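Local atomic coordinates of PAN2-PAN3 deadenylation complex catalytic subunit pan2 (Neurospora crassa, PDB entry 4CZW), a protein that acts as the catalytic subunit of a deadenylase complex, probably shortening the poly(A) tails of cytoplasmic mRNAs by exonucleolytic release of 5'-AMP. Residues D417-A422 and Q523-S528; A443-F448 and S552-V557; I474-V479 and D493-I498. All blocks are in the same frame, centred on the assembly; numbering follows the deposited sequence.

Interaction 1 of 3, residues D417-A422 and Q523-S528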
ATOM      1  N   ASP A 417      -2.522  16.059 -22.872  1.00 76.53           N
ATOM      2  CA  ASP A 417      -2.340  15.364 -24.141  1.00 70.57           C
ATOM      3  C   ASP A 417      -0.863  15.226 -24.492  1.00 72.54           C
ATOM      4  O   ASP A 417      -0.169  16.220 -24.703  1.00 85.53           O
ATOM      5  CB  ASP A 417      -3.077  16.098 -25.265  1.00 69.75           C
ATOM      6  CG  ASP A 417      -2.973  15.378 -26.597  1.00 76.84           C
ATOM      7  OD1 ASP A 417      -2.787  14.143 -26.597  1.00 76.55           O
ATOM      8  OD2 ASP A 417      -3.082  16.048 -27.646  1.00 79.36           O
ATOM      9  N   ASN A 418      -0.388  13.985 -24.554  1.00 71.67           N
ATOM     10  CA  ASN A 418       0.994  13.707 -24.932  1.00 60.27           C
ATOM     11  C   ASN A 418       1.066  12.695 -26.069  1.00 68.72           C
ATOM     12  O   ASN A 418       2.071  12.005 -26.239  1.00 63.17           O
ATOM     13  CB  ASN A 418       1.789  13.201 -23.727  1.00 65.35           C
ATOM     14  CG  ASN A 418       1.911  14.241 -22.631  1.00 73.93           C
ATOM     15  OD1 ASN A 418       1.973  15.440 -22.901  1.00 71.26           O
ATOM     16  ND2 ASN A 418       1.949  13.785 -21.384  1.00 77.93           N
ATOM     17  N   ASN A 419      -0.010  12.614 -26.845  1.00 78.56           N
ATOM     18  CA  ASN A 419      -0.090  11.681 -27.963  1.00 74.86           C
ATOM     19  C   ASN A 419       0.412  12.314 -29.258  1.00 74.51           C
ATOM     20  O   ASN A 419      -0.193  13.257 -29.768  1.00 67.77           O
ATOM     21  CB  ASN A 419      -1.529  11.187 -28.134  1.00 73.64           C
ATOM     22  CG  ASN A 419      -1.647  10.062 -29.146  1.00 73.33           C
ATOM     23  OD1 ASN A 419      -0.653   9.445 -29.528  1.00 67.64           O
ATOM     24  ND2 ASN A 419      -2.872   9.784 -29.577  1.00 73.61           N
ATOM     25  N   PRO A 420       1.529  11.792 -29.791  1.00 80.49           N
ATOM     26  CA  PRO A 420       2.152  12.315 -31.014  1.00 82.54           C
ATOM     27  C   PRO A 420       1.271  12.161 -32.251  1.00 76.26           C
ATOM     28  O   PRO A 420       1.235  13.059 -33.092  1.00 77.05           O
ATOM     29  CB  PRO A 420       3.425  11.470 -31.146  1.00 79.48           C
ATOM     30  CG  PRO A 420       3.137  10.224 -30.380  1.00 74.53           C
ATOM     31  CD  PRO A 420       2.283  10.659 -29.231  1.00 75.34           C
ATOM     32  N   HIS A 421       0.573  11.035 -32.357  1.00 79.06           N
ATOM     33  CA  HIS A 421      -0.262  10.758 -33.520  1.00 79.97           C
ATOM     34  C   HIS A 421      -1.484  11.669 -33.561  1.00 82.46           C
ATOM     35  O   HIS A 421      -2.071  11.983 -32.526  1.00 90.35           O
ATOM     36  CB  HIS A 421      -0.702   9.293 -33.524  1.00 71.73           C
ATOM     37  CG  HIS A 421       0.416   8.328 -33.278  1.00 73.88           C
ATOM     38  ND1 HIS A 421       0.819   7.964 -32.011  1.00 74.78           N
ATOM     39  CD2 HIS A 421       1.220   7.657 -34.136  1.00 72.10           C
ATOM     40  CE1 HIS A 421       1.820   7.108 -32.099  1.00 74.26           C
ATOM     41  NE2 HIS A 421       2.084   6.904 -33.377  1.00 81.97           N
ATOM     42  N   ALA A 422      -1.863  12.091 -34.764  1.00 83.27           N
ATOM     43  CA  ALA A 422      -3.015  12.966 -34.942  1.00 91.08           C
ATOM     44  C   ALA A 422      -4.306  12.159 -35.035  1.00 82.17           C
ATOM     45  O   ALA A 422      -5.395  12.684 -34.798  1.00 77.47           O
ATOM     46  CB  ALA A 422      -2.839  13.829 -36.180  1.00 85.03           C
ATOM     47  N   GLN A 523       0.575   3.007 -33.021  1.00 71.55           N
ATOM     48  CA  GLN A 523      -0.217   4.148 -33.465  1.00 68.15           C
ATOM     49  C   GLN A 523      -1.184   4.566 -32.366  1.00 65.93           C
ATOM     50  O   GLN A 523      -2.026   5.445 -32.556  1.00 66.49           O
ATOM     51  CB  GLN A 523      -0.982   3.812 -34.746  1.00 66.64           C
ATOM     52  CG  GLN A 523      -0.094   3.601 -35.957  1.00 70.00           C
ATOM     53  CD  GLN A 523       0.645   4.861 -36.356  1.00 68.77           C
ATOM     54  OE1 GLN A 523       1.856   4.841 -36.574  1.00 84.12           O
ATOM     55  NE2 GLN A 523      -0.082   5.968 -36.456  1.00 68.98           N
ATOM     56  N   ARG A 524      -1.049   3.924 -31.211  1.00 67.02           N
ATOM     57  CA  ARG A 524      -1.949   4.149 -30.089  1.00 60.28           C
ATOM     58  C   ARG A 524      -1.393   5.183 -29.121  1.00 57.63           C
ATOM     59  O   ARG A 524      -0.255   5.632 -29.259  1.00 62.18           O
ATOM     60  CB  ARG A 524      -2.203   2.839 -29.344  1.00 55.92           C
ATOM     61  CG  ARG A 524      -2.443   1.638 -30.242  1.00 53.31           C
ATOM     62  CD  ARG A 524      -3.703   1.800 -31.070  1.00 50.50           C
ATOM     63  NE  ARG A 524      -3.976   0.615 -31.876  1.00 55.96           N
ATOM     64  CZ  ARG A 524      -5.024   0.485 -32.682  1.00 50.55           C
ATOM     65  NH1 ARG A 524      -5.904   1.470 -32.792  1.00 55.77           N
ATOM     66  NH2 ARG A 524      -5.193  -0.631 -33.378  1.00 59.34           N
ATOM     67  N   ASN A 525      -2.203   5.555 -28.135  1.00 64.14           N
ATOM     68  CA  ASN A 525      -1.733   6.398 -27.047  1.00 56.52           C
ATOM     69  C   ASN A 525      -1.048   5.535 -25.996  1.00 54.88           C
ATOM     70  O   ASN A 525      -1.564   5.350 -24.893  1.00 71.48           O
ATOM     71  CB  ASN A 525      -2.889   7.184 -26.426  1.00 55.27           C
ATOM     72  CG  ASN A 525      -2.417   8.225 -25.429  1.00 57.79           C
ATOM     73  OD1 ASN A 525      -1.306   8.745 -25.535  1.00 58.09           O
ATOM     74  ND2 ASN A 525      -3.259   8.531 -24.448  1.00 57.18           N
ATOM     75  N   LEU A 526       0.114   4.996 -26.352  1.00 61.44           N
ATOM     76  CA  LEU A 526       0.843   4.087 -25.478  1.00 57.73           C
ATOM     77  C   LEU A 526       1.441   4.826 -24.286  1.00 51.54           C
ATOM     78  O   LEU A 526       2.246   5.743 -24.453  1.00 63.40           O
ATOM     79  CB  LEU A 526       1.943   3.365 -26.259  1.00 49.28           C
ATOM     80  CG  LEU A 526       2.585   2.159 -25.573  1.00 53.77           C
ATOM     81  CD1 LEU A 526       1.558   1.063 -25.356  1.00 46.31           C
ATOM     82  CD2 LEU A 526       3.753   1.643 -26.391  1.00 55.77           C
ATOM     83  N   VAL A 527       1.042   4.424 -23.084  1.00 48.51           N
ATOM     84  CA  VAL A 527       1.501   5.082 -21.866  1.00 46.42           C
ATOM     85  C   VAL A 527       2.029   4.079 -20.845  1.00 48.05           C
ATOM     86  O   VAL A 527       1.882   2.868 -21.013  1.00 50.29           O
ATOM     87  CB  VAL A 527       0.374   5.906 -21.212  1.00 49.77           C
ATOM     88  CG1 VAL A 527      -0.080   7.023 -22.139  1.00 42.08           C
ATOM     89  CG2 VAL A 527      -0.793   5.005 -20.840  1.00 47.52           C
ATOM     90  N   SER A 528       2.646   4.595 -19.787  1.00 44.92           N
ATOM     91  CA  SER A 528       3.144   3.759 -18.702  1.00 46.56           C
ATOM     92  C   SER A 528       1.976   3.264 -17.850  1.00 49.50           C
ATOM     93  O   SER A 528       0.934   3.917 -17.796  1.00 51.55           O
ATOM     94  CB  SER A 528       4.149   4.535 -17.846  1.00 46.80           C
ATOM     95  OG  SER A 528       3.506   5.546 -17.092  1.00 52.52           O
TER

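Interaction 2 of 3, residues A443-F448 and S552-V557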
ATOM      1  N   ALA A 443     -18.504   4.780 -18.726  1.00 36.03           N
ATOM      2  CA  ALA A 443     -18.473   3.384 -19.148  1.00 37.60           C
ATOM      3  C   ALA A 443     -17.034   2.935 -19.377  1.00 42.36           C
ATOM      4  O   ALA A 443     -16.271   3.610 -20.068  1.00 36.38           O
ATOM      5  CB  ALA A 443     -19.303   3.187 -20.406  1.00 39.54           C
ATOM      6  N   ILE A 444     -16.666   1.796 -18.801  1.00 39.59           N
ATOM      7  CA  ILE A 444     -15.281   1.339 -18.849  1.00 38.02           C
ATOM      8  C   ILE A 444     -15.159  -0.153 -19.173  1.00 41.37           C
ATOM      9  O   ILE A 444     -15.953  -0.971 -18.706  1.00 41.17           O
ATOM     10  CB  ILE A 444     -14.558   1.640 -17.510  1.00 44.36           C
ATOM     11  CG1 ILE A 444     -13.092   1.206 -17.567  1.00 35.22           C
ATOM     12  CG2 ILE A 444     -15.283   0.985 -16.340  1.00 34.16           C
ATOM     13  CD1 ILE A 444     -12.318   1.494 -16.301  1.00 38.07           C
ATOM     14  N   ASP A 445     -14.168  -0.489 -19.994  1.00 42.66           N
ATOM     15  CA  ASP A 445     -13.832  -1.878 -20.289  1.00 39.46           C
ATOM     16  C   ASP A 445     -12.342  -1.993 -20.604  1.00 41.87           C
ATOM     17  O   ASP A 445     -11.734  -1.047 -21.103  1.00 41.10           O
ATOM     18  CB  ASP A 445     -14.667  -2.407 -21.457  1.00 36.69           C
ATOM     19  CG  ASP A 445     -14.428  -3.881 -21.720  1.00 46.08           C
ATOM     20  OD1 ASP A 445     -14.324  -4.651 -20.742  1.00 49.66           O
ATOM     21  OD2 ASP A 445     -14.334  -4.269 -22.903  1.00 47.73           O
ATOM     22  N   THR A 446     -11.754  -3.149 -20.306  1.00 40.09           N
ATOM     23  CA  THR A 446     -10.321  -3.344 -20.512  1.00 44.68           C
ATOM     24  C   THR A 446     -10.012  -4.608 -21.311  1.00 47.05           C
ATOM     25  O   THR A 446     -10.888  -5.441 -21.542  1.00 52.60           O
ATOM     26  CB  THR A 446      -9.566  -3.419 -19.168  1.00 43.10           C
ATOM     27  OG1 THR A 446      -9.982  -4.585 -18.446  1.00 48.67           O
ATOM     28  CG2 THR A 446      -9.832  -2.179 -18.325  1.00 28.12           C
ATOM     29  N   GLU A 447      -8.757  -4.737 -21.733  1.00 51.21           N
ATOM     30  CA  GLU A 447      -8.289  -5.929 -22.434  1.00 55.09           C
ATOM     31  C   GLU A 447      -7.076  -6.519 -21.719  1.00 49.74           C
ATOM     32  O   GLU A 447      -6.229  -5.783 -21.213  1.00 50.96           O
ATOM     33  CB  GLU A 447      -7.944  -5.603 -23.889  1.00 50.28           C
ATOM     34  CG  GLU A 447      -9.083  -4.978 -24.682  1.00 59.93           C
ATOM     35  CD  GLU A 447     -10.254  -5.925 -24.889  1.00 70.32           C
ATOM     36  OE1 GLU A 447     -10.070  -7.152 -24.747  1.00 76.23           O
ATOM     37  OE2 GLU A 447     -11.361  -5.436 -25.198  1.00 77.27           O
ATOM     38  N   PHE A 448      -6.996  -7.846 -21.680  1.00 49.93           N
ATOM     39  CA  PHE A 448      -5.942  -8.522 -20.926  1.00 56.42           C
ATOM     40  C   PHE A 448      -4.886  -9.157 -21.825  1.00 57.39           C
ATOM     41  O   PHE A 448      -5.129  -9.424 -23.002  1.00 56.32           O
ATOM     42  CB  PHE A 448      -6.534  -9.608 -20.020  1.00 48.04           C
ATOM     43  CG  PHE A 448      -7.467  -9.090 -18.960  1.00 51.32           C
ATOM     44  CD1 PHE A 448      -7.514  -7.743 -18.644  1.00 54.06           C
ATOM     45  CD2 PHE A 448      -8.293  -9.964 -18.271  1.00 41.51           C
ATOM     46  CE1 PHE A 448      -8.376  -7.276 -17.667  1.00 54.44           C
ATOM     47  CE2 PHE A 448      -9.152  -9.503 -17.292  1.00 41.27           C
ATOM     48  CZ  PHE A 448      -9.195  -8.158 -16.992  1.00 44.88           C
ATOM     49  N   SER A 552     -15.865  -6.739 -11.911  1.00 34.58           N
ATOM     50  CA  SER A 552     -15.091  -7.298 -10.805  1.00 45.01           C
ATOM     51  C   SER A 552     -13.776  -7.896 -11.295  1.00 47.78           C
ATOM     52  O   SER A 552     -12.768  -7.860 -10.591  1.00 44.18           O
ATOM     53  CB  SER A 552     -15.900  -8.360 -10.057  1.00 43.07           C
ATOM     54  OG  SER A 552     -16.089  -9.516 -10.854  1.00 70.43           O
ATOM     55  N   GLN A 553     -13.793  -8.443 -12.506  1.00 44.68           N
ATOM     56  CA  GLN A 553     -12.595  -9.027 -13.093  1.00 49.10           C
ATOM     57  C   GLN A 553     -11.655  -7.934 -13.590  1.00 47.77           C
ATOM     58  O   GLN A 553     -10.435  -8.049 -13.473  1.00 46.94           O
ATOM     59  CB  GLN A 553     -12.963  -9.975 -14.236  1.00 44.13           C
ATOM     60  CG  GLN A 553     -11.794 -10.772 -14.789  1.00 76.73           C
ATOM     61  CD  GLN A 553     -12.215 -11.758 -15.862  1.00 96.96           C
ATOM     62  OE1 GLN A 553     -13.365 -11.760 -16.303  1.00109.83           O
ATOM     63  NE2 GLN A 553     -11.284 -12.604 -16.286  1.00 71.01           N
ATOM     64  N   ASP A 554     -12.235  -6.873 -14.144  1.00 43.82           N
ATOM     65  CA  ASP A 554     -11.459  -5.733 -14.618  1.00 41.75           C
ATOM     66  C   ASP A 554     -10.723  -5.059 -13.467  1.00 43.31           C
ATOM     67  O   ASP A 554      -9.502  -4.906 -13.508  1.00 47.32           O
ATOM     68  CB  ASP A 554     -12.366  -4.721 -15.323  1.00 49.04           C
ATOM     69  CG  ASP A 554     -12.995  -5.279 -16.585  1.00 48.51           C
ATOM     70  OD1 ASP A 554     -14.055  -5.932 -16.486  1.00 44.83           O
ATOM     71  OD2 ASP A 554     -12.434  -5.055 -17.679  1.00 39.29           O
ATOM     72  N   PHE A 555     -11.473  -4.671 -12.440  1.00 44.70           N
ATOM     73  CA  PHE A 555     -10.918  -3.975 -11.281  1.00 42.03           C
ATOM     74  C   PHE A 555      -9.811  -4.771 -10.594  1.00 44.83           C
ATOM     75  O   PHE A 555      -8.862  -4.195 -10.061  1.00 47.96           O
ATOM     76  CB  PHE A 555     -12.027  -3.662 -10.274  1.00 33.38           C
ATOM     77  CG  PHE A 555     -13.006  -2.632 -10.753  1.00 39.26           C
ATOM     78  CD1 PHE A 555     -12.629  -1.674 -11.679  1.00 36.51           C
ATOM     79  CD2 PHE A 555     -14.307  -2.619 -10.275  1.00 34.67           C
ATOM     80  CE1 PHE A 555     -13.529  -0.723 -12.121  1.00 36.75           C
ATOM     81  CE2 PHE A 555     -15.212  -1.671 -10.712  1.00 35.52           C
ATOM     82  CZ  PHE A 555     -14.822  -0.721 -11.636  1.00 38.07           C
ATOM     83  N   ARG A 556      -9.938  -6.092 -10.608  1.00 37.24           N
ATOM     84  CA  ARG A 556      -8.942  -6.961  -9.993  1.00 39.75           C
ATOM     85  C   ARG A 556      -7.601  -6.886 -10.717  1.00 48.48           C
ATOM     86  O   ARG A 556      -6.548  -6.791 -10.086  1.00 50.59           O
ATOM     87  CB  ARG A 556      -9.444  -8.404  -9.959  1.00 30.56           C
ATOM     88  CG  ARG A 556      -8.351  -9.428  -9.714  1.00 42.29           C
ATOM     89  CD  ARG A 556      -8.934 -10.771  -9.327  1.00 38.98           C
ATOM     90  NE  ARG A 556      -9.487 -10.750  -7.977  1.00 51.84           N
ATOM     91  CZ  ARG A 556      -8.789 -11.032  -6.881  1.00 48.18           C
ATOM     92  NH1 ARG A 556      -7.508 -11.360  -6.976  1.00 48.58           N
ATOM     93  NH2 ARG A 556      -9.372 -10.988  -5.691  1.00 35.85           N
ATOM     94  N   VAL A 557      -7.644  -6.926 -12.045  1.00 42.66           N
ATOM     95  CA  VAL A 557      -6.431  -6.862 -12.851  1.00 45.55           C
ATOM     96  C   VAL A 557      -5.911  -5.427 -12.922  1.00 33.74           C
ATOM     97  O   VAL A 557      -4.703  -5.194 -12.973  1.00 39.37           O
ATOM     98  CB  VAL A 557      -6.673  -7.414 -14.269  1.00 48.80           C
ATOM     99  CG1 VAL A 557      -5.386  -7.407 -15.078  1.00 41.88           C
ATOM    100  CG2 VAL A 557      -7.238  -8.823 -14.185  1.00 37.05           C
TER

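Interaction 3 of 3, residues I474-V479 and D493-I498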
ATOM      1  N   ILE A 474      -3.296  -5.473 -17.586  1.00 36.46           N
ATOM      2  CA  ILE A 474      -4.005  -4.543 -18.453  1.00 37.83           C
ATOM      3  C   ILE A 474      -3.145  -4.148 -19.647  1.00 46.82           C
ATOM      4  O   ILE A 474      -2.032  -3.648 -19.483  1.00 53.62           O
ATOM      5  CB  ILE A 474      -4.431  -3.272 -17.694  1.00 38.02           C
ATOM      6  CG1 ILE A 474      -5.278  -3.636 -16.474  1.00 42.82           C
ATOM      7  CG2 ILE A 474      -5.193  -2.331 -18.615  1.00 36.04           C
ATOM      8  CD1 ILE A 474      -6.552  -4.370 -16.819  1.00 43.63           C
ATOM      9  N   ALA A 475      -3.662  -4.382 -20.848  1.00 47.33           N
ATOM     10  CA  ALA A 475      -2.963  -4.010 -22.071  1.00 46.39           C
ATOM     11  C   ALA A 475      -3.649  -2.821 -22.732  1.00 50.25           C
ATOM     12  O   ALA A 475      -3.040  -2.093 -23.516  1.00 46.92           O
ATOM     13  CB  ALA A 475      -2.897  -5.186 -23.028  1.00 46.93           C
ATOM     14  N   ARG A 476      -4.923  -2.635 -22.404  1.00 54.48           N
ATOM     15  CA  ARG A 476      -5.707  -1.533 -22.944  1.00 42.13           C
ATOM     16  C   ARG A 476      -6.844  -1.172 -21.995  1.00 45.96           C
ATOM     17  O   ARG A 476      -7.527  -2.051 -21.470  1.00 46.30           O
ATOM     18  CB  ARG A 476      -6.262  -1.890 -24.325  1.00 45.92           C
ATOM     19  CG  ARG A 476      -7.099  -0.793 -24.960  1.00 47.21           C
ATOM     20  CD  ARG A 476      -7.767  -1.273 -26.236  1.00 45.11           C
ATOM     21  NE  ARG A 476      -8.619  -0.243 -26.825  1.00 48.05           N
ATOM     22  CZ  ARG A 476      -9.396  -0.434 -27.886  1.00 45.91           C
ATOM     23  NH1 ARG A 476      -9.434  -1.619 -28.478  1.00 44.89           N
ATOM     24  NH2 ARG A 476     -10.139   0.560 -28.354  1.00 45.65           N
ATOM     25  N   ALA A 477      -7.041   0.122 -21.775  1.00 47.57           N
ATOM     26  CA  ALA A 477      -8.109   0.595 -20.903  1.00 39.59           C
ATOM     27  C   ALA A 477      -8.933   1.674 -21.594  1.00 45.53           C
ATOM     28  O   ALA A 477      -8.423   2.747 -21.917  1.00 44.28           O
ATOM     29  CB  ALA A 477      -7.534   1.118 -19.597  1.00 37.52           C
ATOM     30  N   SER A 478     -10.211   1.384 -21.820  1.00 45.23           N
ATOM     31  CA  SER A 478     -11.096   2.324 -22.497  1.00 38.04           C
ATOM     32  C   SER A 478     -12.181   2.846 -21.564  1.00 43.21           C
ATOM     33  O   SER A 478     -12.948   2.071 -20.995  1.00 51.42           O
ATOM     34  CB  SER A 478     -11.738   1.666 -23.721  1.00 34.49           C
ATOM     35  OG  SER A 478     -10.753   1.192 -24.622  1.00 40.96           O
ATOM     36  N   VAL A 479     -12.240   4.165 -21.408  1.00 42.97           N
ATOM     37  CA  VAL A 479     -13.294   4.788 -20.618  1.00 42.49           C
ATOM     38  C   VAL A 479     -14.122   5.712 -21.507  1.00 48.56           C
ATOM     39  O   VAL A 479     -13.576   6.505 -22.276  1.00 49.89           O
ATOM     40  CB  VAL A 479     -12.730   5.576 -19.425  1.00 45.98           C
ATOM     41  CG1 VAL A 479     -13.840   5.889 -18.437  1.00 38.70           C
ATOM     42  CG2 VAL A 479     -11.632   4.782 -18.739  1.00 44.61           C
ATOM     43  N   ASP A 493      -8.483   6.048 -23.963  1.00 49.73           N
ATOM     44  CA  ASP A 493      -8.225   4.803 -24.677  1.00 46.68           C
ATOM     45  C   ASP A 493      -6.730   4.517 -24.658  1.00 48.09           C
ATOM     46  O   ASP A 493      -6.061   4.562 -25.691  1.00 46.74           O
ATOM     47  CB  ASP A 493      -8.746   4.872 -26.113  1.00 48.66           C
ATOM     48  CG  ASP A 493      -8.709   3.526 -26.812  1.00 48.20           C
ATOM     49  OD1 ASP A 493      -8.802   2.490 -26.120  1.00 38.62           O
ATOM     50  OD2 ASP A 493      -8.587   3.502 -28.056  1.00 40.53           O
ATOM     51  N   ASP A 494      -6.213   4.225 -23.470  1.00 49.25           N
ATOM     52  CA  ASP A 494      -4.781   4.044 -23.279  1.00 45.47           C
ATOM     53  C   ASP A 494      -4.333   2.604 -23.493  1.00 50.62           C
ATOM     54  O   ASP A 494      -4.939   1.667 -22.973  1.00 51.14           O
ATOM     55  CB  ASP A 494      -4.372   4.499 -21.877  1.00 38.45           C
ATOM     56  CG  ASP A 494      -4.637   5.970 -21.640  1.00 51.28           C
ATOM     57  OD1 ASP A 494      -4.665   6.736 -22.626  1.00 58.57           O
ATOM     58  OD2 ASP A 494      -4.814   6.361 -20.467  1.00 47.92           O
ATOM     59  N   TYR A 495      -3.268   2.440 -24.269  1.00 50.27           N
ATOM     60  CA  TYR A 495      -2.580   1.162 -24.373  1.00 48.80           C
ATOM     61  C   TYR A 495      -1.387   1.190 -23.427  1.00 51.07           C
ATOM     62  O   TYR A 495      -0.759   2.233 -23.242  1.00 50.94           O
ATOM     63  CB  TYR A 495      -2.140   0.889 -25.812  1.00 48.01           C
ATOM     64  CG  TYR A 495      -3.268   0.485 -26.737  1.00 43.09           C
ATOM     65  CD1 TYR A 495      -4.277   1.381 -27.068  1.00 45.61           C
ATOM     66  CD2 TYR A 495      -3.319  -0.789 -27.286  1.00 45.26           C
ATOM     67  CE1 TYR A 495      -5.305   1.019 -27.918  1.00 43.97           C
ATOM     68  CE2 TYR A 495      -4.344  -1.161 -28.136  1.00 46.97           C
ATOM     69  CZ  TYR A 495      -5.333  -0.253 -28.448  1.00 45.96           C
ATOM     70  OH  TYR A 495      -6.357  -0.618 -29.292  1.00 49.78           O
ATOM     71  N   ILE A 496      -1.075   0.048 -22.823  1.00 47.95           N
ATOM     72  CA  ILE A 496      -0.077   0.014 -21.760  1.00 48.64           C
ATOM     73  C   ILE A 496       1.283  -0.484 -22.229  1.00 58.75           C
ATOM     74  O   ILE A 496       1.407  -1.598 -22.739  1.00 50.52           O
ATOM     75  CB  ILE A 496      -0.542  -0.876 -20.593  1.00 50.80           C
ATOM     76  CG1 ILE A 496      -1.956  -0.483 -20.157  1.00 46.76           C
ATOM     77  CG2 ILE A 496       0.434  -0.783 -19.429  1.00 39.36           C
ATOM     78  CD1 ILE A 496      -2.093   0.973 -19.791  1.00 45.24           C
ATOM     79  N   HIS A 497       2.303   0.351 -22.053  1.00 60.63           N
ATOM     80  CA  HIS A 497       3.676  -0.067 -22.293  1.00 53.43           C
ATOM     81  C   HIS A 497       4.114  -0.980 -21.156  1.00 54.33           C
ATOM     82  O   HIS A 497       4.615  -0.519 -20.131  1.00 61.29           O
ATOM     83  CB  HIS A 497       4.610   1.139 -22.411  1.00 59.78           C
ATOM     84  CG  HIS A 497       6.027   0.781 -22.733  1.00 70.26           C
ATOM     85  ND1 HIS A 497       6.414  -0.498 -23.073  1.00 67.06           N
ATOM     86  CD2 HIS A 497       7.152   1.534 -22.767  1.00 60.42           C
ATOM     87  CE1 HIS A 497       7.714  -0.518 -23.301  1.00 60.10           C
ATOM     88  NE2 HIS A 497       8.187   0.703 -23.123  1.00 67.30           N
ATOM     89  N   ILE A 498       3.915  -2.279 -21.346  1.00 54.21           N
ATOM     90  CA  ILE A 498       4.200  -3.260 -20.309  1.00 59.45           C
ATOM     91  C   ILE A 498       5.682  -3.617 -20.263  1.00 66.30           C
ATOM     92  O   ILE A 498       6.256  -4.064 -21.256  1.00 69.45           O
ATOM     93  CB  ILE A 498       3.367  -4.536 -20.519  1.00 59.12           C
ATOM     94  CG1 ILE A 498       1.878  -4.184 -20.523  1.00 49.82           C
ATOM     95  CG2 ILE A 498       3.682  -5.565 -19.446  1.00 59.25           C
ATOM     96  CD1 ILE A 498       0.978  -5.334 -20.878  1.00 52.18           C
TER

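Interaction 1 of 3, residues D417-A422 and Q523-S528
His-421 lies against the backbone and folded side chain of Gln-523, while Asn-419 meets Asn-525 two residues away on both segments. The His-421 side chain leaves the loop with CG beside its backbone N (chi1 -48°), which lays the ring over the opposing chain. Its CB sits 4.2 Å from Gln-523 O, and CG comes a little nearer to the same carbonyl. Beyond CG the ring turns one face to Gln-523, whose CA stands 3.8 Å from the ring centroid in a CH-pi contact. CD2 faces the Gln-523 amide, with NE2 of that residue 3.2 Å from His-421 CD2; the amide plane is turned 74° from the ring. CE1 lies 3.8 Å from Arg-524 O, placed obliquely to the ring. ND1 points back into its own loop and donates to Asn-419 OD1 in the ring plane (3.2 Å, N-H...O 167°), a nearly straight bond that fixes the rotation of the imidazole. The same OD1 takes a weak bond from His-421 N, and Asn-419 ND2 bonds weakly to Tyr-426 OH. Asn-419 CB approaches Asn-525 OD1 at 3.6 Å, and no hydrogen bond crosses between the segments. With an alanine in place of His-421 the ring is gone, so Gln-523 CA would probably lose its CH-pi partner and Asn-419 OD1 its straight bond from ND1. Arg-524, next to Gln-523, forms a salt bridge through NE with Asp-516. The loop is shaped by an Asx turn, Asp-417 OD1 accepting from Asn-419 N at 3.2 Å, and it faces an inverse gamma turn centred on Asn-525, by strand 525-527 of the mixed sheet in the exonuclease domain.

Interaction 2 of 3, residues A443-F448 and S552-V557
Asp-554 OD2 is gripped twice by Thr-446: OG1 donates to it at 2.6 Å, and the backbone N of Thr-446 adds a weak bond at 3.3 Å. The pairing links the central strand and a helix of the RNase H-like exonuclease fold of the DEDD type, strand 443-448 crossing helix 552-557 at 63° with their axes 8.7 Å apart. The hydroxyl meets the oxygen on its anti side, 18° out of the carboxylate plane; a chi1 of 65° sets OG1 between the backbone N and carbonyl carbon of Thr-446, which turns it toward Asp-554. Asp-445 OD1 stands 3.6 Å from Asp-554 OD2, two acidic groups turned obliquely to each other. By similarity, both belong with Glu-447 and Asp-607 to the site for catalytic divalent cations, so a metal bound there would probably offset their closeness; Asp-607, on helix 604-623, touches Asp-445. Thr-446 would thus be a second-shell residue, consistent with positioning Asp-554.

Further along the strand the contact becomes apolar. The Phe-448 ring fits against the helix beside Ile-474 and His-472. Val-557 lies over one face, its CG2 3.5 Å from Phe-448 CZ, whereas Gln-553 comes in at the rim: its CG sits in the ring plane, 3.9 Å from Phe-448 CE2.

Interaction 3 of 3, residues I474-V479 and D493-I498
Arg-476 holds Asp-493 side-on across an antiparallel strand pair: NE donates to OD1 of Asp-493 at 2.8 Å, in the guanidinium plane and on a syn lone pair, and NH2 reaches the same oxygen at 3.2 Å. The extended arginine runs alongside Tyr-495. Its CG rests over the centre of the Tyr-495 ring, 4.0 Å from the centroid in a CH-pi contact, and Tyr-495 OH lies over one face of the guanidinium, whose plane is only 16° from that of the ring. Ser-478 OG lies 2.8 Å from Asp-493 OD1 and is also hydrogen-bonded to Ser-604 OG. Partners outside the pair add to the cluster: Asp-603 to Arg-476 NH1 and Thr-425 to Asp-493 OD2.

Beneath this packed side, Ala-477 and Asp-494 form a hydrogen-bonded pair, N of Ala-477 to O of Asp-494 at 2.9 Å and Asp-494 N to Ala-477 O at 3.1 Å. The other end is looser, with Ile-474 and Ile-498 partly exposed. At the corner, Ile-496 N donates to Ala-475 O, the last backbone bond between the two segments; beyond it Ile-474 CG2 meets Ile-496 CG1 at 4.0 Å while Ile-498 adds only slight apolar contact.

In the sheet this hairpin has strand 441-451 beside 471-481 and strand 525-527 beside 490-496; helix 604-623 packs on the Arg-476 side, helix 529-541 on the Asp-494 side.

Overall arrangement
The three contacts all reach one mixed sheet of the exonuclease domain, with interaction 3 in the middle. Its centre lies about 11 Å from that of interaction 1 and about 10 Å from that of interaction 2, whereas interactions 1 and 2 have centres about 21 Å apart and do not touch. Probable backbone hydrogen bonds join the neighbours: Val-527 N to Tyr-495 O at 2.8 Å on one side, Ala-475 N to Glu-447 O at 2.9 Å on the other. Interaction 2 carries three of the four predicted metal ligands; the Arg-476 side chain of interaction 3 comes within about 4 Å of that of Glu-447, and the Arg-524 side chain of interaction 1 is about 10 Å from the Glu-447 side chain.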